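Side-chain contact in nickel-dependent hydrogenase large subunit (PDB 3MYR), which catalyses the oxidation of hydrogen as the large subunit of a heterodimeric hydrogenase that carries a nickel-iron active centre: residues S131-S136 against N184-A189. Residues are numbered along the deposited sequence; the frame is centred on the assembly and turned at random.
Sequences SELAQS and NLMAVA
Met186 is stretched out through its first two torsions, with CG anti to the backbone N (chi1 179°) and SD anti to CA, and this straight run carries the sulfur across to the helix that holds Leu133 and Ala134. Only at chi3, 82°, does the chain bend and turn the terminal methyl aside, which lets SD itself meet the backbone of the facing helix. The sulfur lies 3.6 Å from Ala134 CA and 3.9 Å from Ala134 CB. Alanine suits this place because its short side chain lets a long neighbour come right up to the helix; the two CA atoms, of Ala134 and Met186, are 6.7 Å apart. Leu133 adds a looser contact at the edge, where its branched, apolar end can lay one methyl, CD1, 4.2 Å from Met186 SD; the two side chains cross at about a right angle. One turn of Leu133's own helix is fastened by Ser136, whose OG donates to Leu133 O at 2.7 Å, a carbonyl that also accepts the Ser136 N-H.

The contact joins helix 127-137 to helix 181-201, well away from the nickel-iron centre and the magnesium site. Thr130 and Ile137 of the first helix also touch Met186, which is therefore met at several positions along that helix. On another side of helix 181-201, Asn184 is hydrogen-bonded to the backbone N of Asp118.

No hydrogen bond or salt bridge spans the two segments: the join between them is apolar, and it rests on dispersion and the burial of a flexible, polarisable thioether against aliphatic carbon.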
ATOM      1  N   SER B 131      -2.720  15.064  29.585  1.00 21.06           N
ATOM      2  CA  SER B 131      -3.384  16.228  29.026  1.00 23.11           C
ATOM      3  C   SER B 131      -2.446  17.445  29.001  1.00 24.15           C
ATOM      4  O   SER B 131      -2.347  18.102  27.972  1.00 21.32           O
ATOM      5  CB  SER B 131      -4.634  16.537  29.853  1.00 24.17           C
ATOM      6  OG  SER B 131      -5.180  17.770  29.476  1.00 24.22           O
ATOM      7  N   GLU B 132      -1.727  17.717  30.108  1.00 23.74           N
ATOM      8  CA  GLU B 132      -0.743  18.833  30.109  1.00 23.57           C
ATOM      9  C   GLU B 132       0.311  18.674  29.013  1.00 23.85           C
ATOM     10  O   GLU B 132       0.659  19.647  28.348  1.00 24.21           O
ATOM     11  CB  GLU B 132      -0.062  19.030  31.495  1.00 23.29           C
ATOM     12  CG  GLU B 132      -1.035  19.303  32.595  1.00 26.81           C
ATOM     13  CD  GLU B 132      -1.620  20.737  32.579  1.00 35.67           C
ATOM     14  OE1 GLU B 132      -2.387  21.085  33.511  1.00 36.80           O
ATOM     15  OE2 GLU B 132      -1.224  21.533  31.691  1.00 33.41           O
ATOM     16  N   LEU B 133       0.834  17.457  28.833  1.00 21.73           N
ATOM     17  CA  LEU B 133       1.832  17.239  27.852  1.00 22.05           C
ATOM     18  C   LEU B 133       1.232  17.452  26.469  1.00 23.63           C
ATOM     19  O   LEU B 133       1.819  18.173  25.634  1.00 23.66           O
ATOM     20  CB  LEU B 133       2.258  15.793  27.927  1.00 23.15           C
ATOM     21  CG  LEU B 133       3.592  15.310  27.371  1.00 30.04           C
ATOM     22  CD1 LEU B 133       3.613  13.945  26.695  1.00 21.77           C
ATOM     23  CD2 LEU B 133       4.815  16.396  26.954  1.00 30.02           C
ATOM     24  N   ALA B 134       0.091  16.808  26.196  1.00 21.84           N
ATOM     25  CA  ALA B 134      -0.523  16.983  24.848  1.00 21.97           C
ATOM     26  C   ALA B 134      -0.736  18.432  24.560  1.00 22.51           C
ATOM     27  O   ALA B 134      -0.521  18.888  23.433  1.00 25.01           O
ATOM     28  CB  ALA B 134      -1.820  16.292  24.782  1.00 21.66           C
ATOM     29  N   GLN B 135      -1.157  19.187  25.578  1.00 22.71           N
ATOM     30  CA  GLN B 135      -1.497  20.574  25.373  1.00 23.68           C
ATOM     31  C   GLN B 135      -0.242  21.451  25.267  1.00 25.21           C
ATOM     32  O   GLN B 135      -0.313  22.520  24.685  1.00 23.95           O
ATOM     33  CB  GLN B 135      -2.428  21.054  26.510  1.00 20.99           C
ATOM     34  CG  GLN B 135      -3.842  20.439  26.305  1.00 23.29           C
ATOM     35  CD  GLN B 135      -4.849  20.742  27.474  1.00 22.83           C
ATOM     36  OE1 GLN B 135      -5.993  20.267  27.466  1.00 25.95           O
ATOM     37  NE2 GLN B 135      -4.423  21.557  28.433  1.00 18.68           N
ATOM     38  N   SER B 136       0.909  20.985  25.803  1.00 24.54           N
ATOM     39  CA  SER B 136       2.126  21.809  25.754  1.00 25.39           C
ATOM     40  C   SER B 136       2.702  21.680  24.335  1.00 25.61           C
ATOM     41  O   SER B 136       3.524  22.504  23.922  1.00 25.65           O
ATOM     42  CB  SER B 136       3.182  21.314  26.746  1.00 23.91           C
ATOM     43  OG  SER B 136       3.693  20.074  26.248  1.00 23.73           O
ATOM     44  N   ASN B 184       3.385   7.858  26.226  1.00 22.39           N
ATOM     45  CA  ASN B 184       2.846   6.624  25.630  1.00 20.74           C
ATOM     46  C   ASN B 184       1.334   6.718  25.506  1.00 20.95           C
ATOM     47  O   ASN B 184       0.767   6.285  24.488  1.00 20.48           O
ATOM     48  CB  ASN B 184       3.244   5.393  26.450  1.00 19.97           C
ATOM     49  CG  ASN B 184       4.766   5.069  26.334  1.00 23.77           C
ATOM     50  OD1 ASN B 184       5.281   4.976  25.235  1.00 22.80           O
ATOM     51  ND2 ASN B 184       5.435   4.822  27.457  1.00 26.30           N
ATOM     52  N   LEU B 185       0.656   7.220  26.559  1.00 20.58           N
ATOM     53  CA  LEU B 185      -0.819   7.276  26.531  1.00 19.33           C
ATOM     54  C   LEU B 185      -1.276   8.253  25.444  1.00 19.61           C
ATOM     55  O   LEU B 185      -2.174   7.941  24.686  1.00 21.07           O
ATOM     56  CB  LEU B 185      -1.410   7.651  27.939  1.00 20.76           C
ATOM     57  CG  LEU B 185      -2.957   7.742  28.014  1.00 19.99           C
ATOM     58  CD1 LEU B 185      -3.666   6.431  27.471  1.00 17.61           C
ATOM     59  CD2 LEU B 185      -3.425   8.114  29.454  1.00 18.36           C
ATOM     60  N   MET B 186      -0.544   9.358  25.262  1.00 20.88           N
ATOM     61  CA  MET B 186      -0.881  10.332  24.281  1.00 20.71           C
ATOM     62  C   MET B 186      -0.808   9.705  22.864  1.00 22.60           C
ATOM     63  O   MET B 186      -1.696   9.893  22.032  1.00 23.78           O
ATOM     64  CB  MET B 186       0.079  11.513  24.368  1.00 19.05           C
ATOM     65  CG  MET B 186      -0.205  12.592  23.310  1.00 25.01           C
ATOM     66  SD  MET B 186       0.987  14.012  23.441  1.00 28.65           S
ATOM     67  CE  MET B 186       2.354  13.300  22.524  1.00 29.57           C
ATOM     68  N   ALA B 187       0.287   9.003  22.585  1.00 23.46           N
ATOM     69  CA  ALA B 187       0.473   8.340  21.296  1.00 21.31           C
ATOM     70  C   ALA B 187      -0.574   7.269  21.034  1.00 20.79           C
ATOM     71  O   ALA B 187      -1.038   7.129  19.903  1.00 21.28           O
ATOM     72  CB  ALA B 187       1.852   7.728  21.239  1.00 19.88           C
ATOM     73  N   VAL B 188      -0.935   6.483  22.043  1.00 19.65           N
ATOM     74  CA  VAL B 188      -2.002   5.514  21.898  1.00 20.23           C
ATOM     75  C   VAL B 188      -3.341   6.204  21.547  1.00 21.81           C
ATOM     76  O   VAL B 188      -4.081   5.723  20.695  1.00 19.25           O
ATOM     77  CB  VAL B 188      -2.181   4.728  23.249  1.00 24.54           C
ATOM     78  CG1 VAL B 188      -3.509   4.034  23.283  1.00 24.08           C
ATOM     79  CG2 VAL B 188      -1.024   3.690  23.410  1.00 22.36           C
ATOM     80  N   ALA B 189      -3.694   7.300  22.249  1.00 21.18           N
ATOM     81  CA  ALA B 189      -4.900   8.024  21.895  1.00 19.84           C
ATOM     82  C   ALA B 189      -4.806   8.504  20.439  1.00 20.52           C
ATOM     83  O   ALA B 189      -5.793   8.447  19.694  1.00 21.38           O
ATOM     84  CB  ALA B 189      -5.047   9.230  22.795  1.00 19.47           C
TER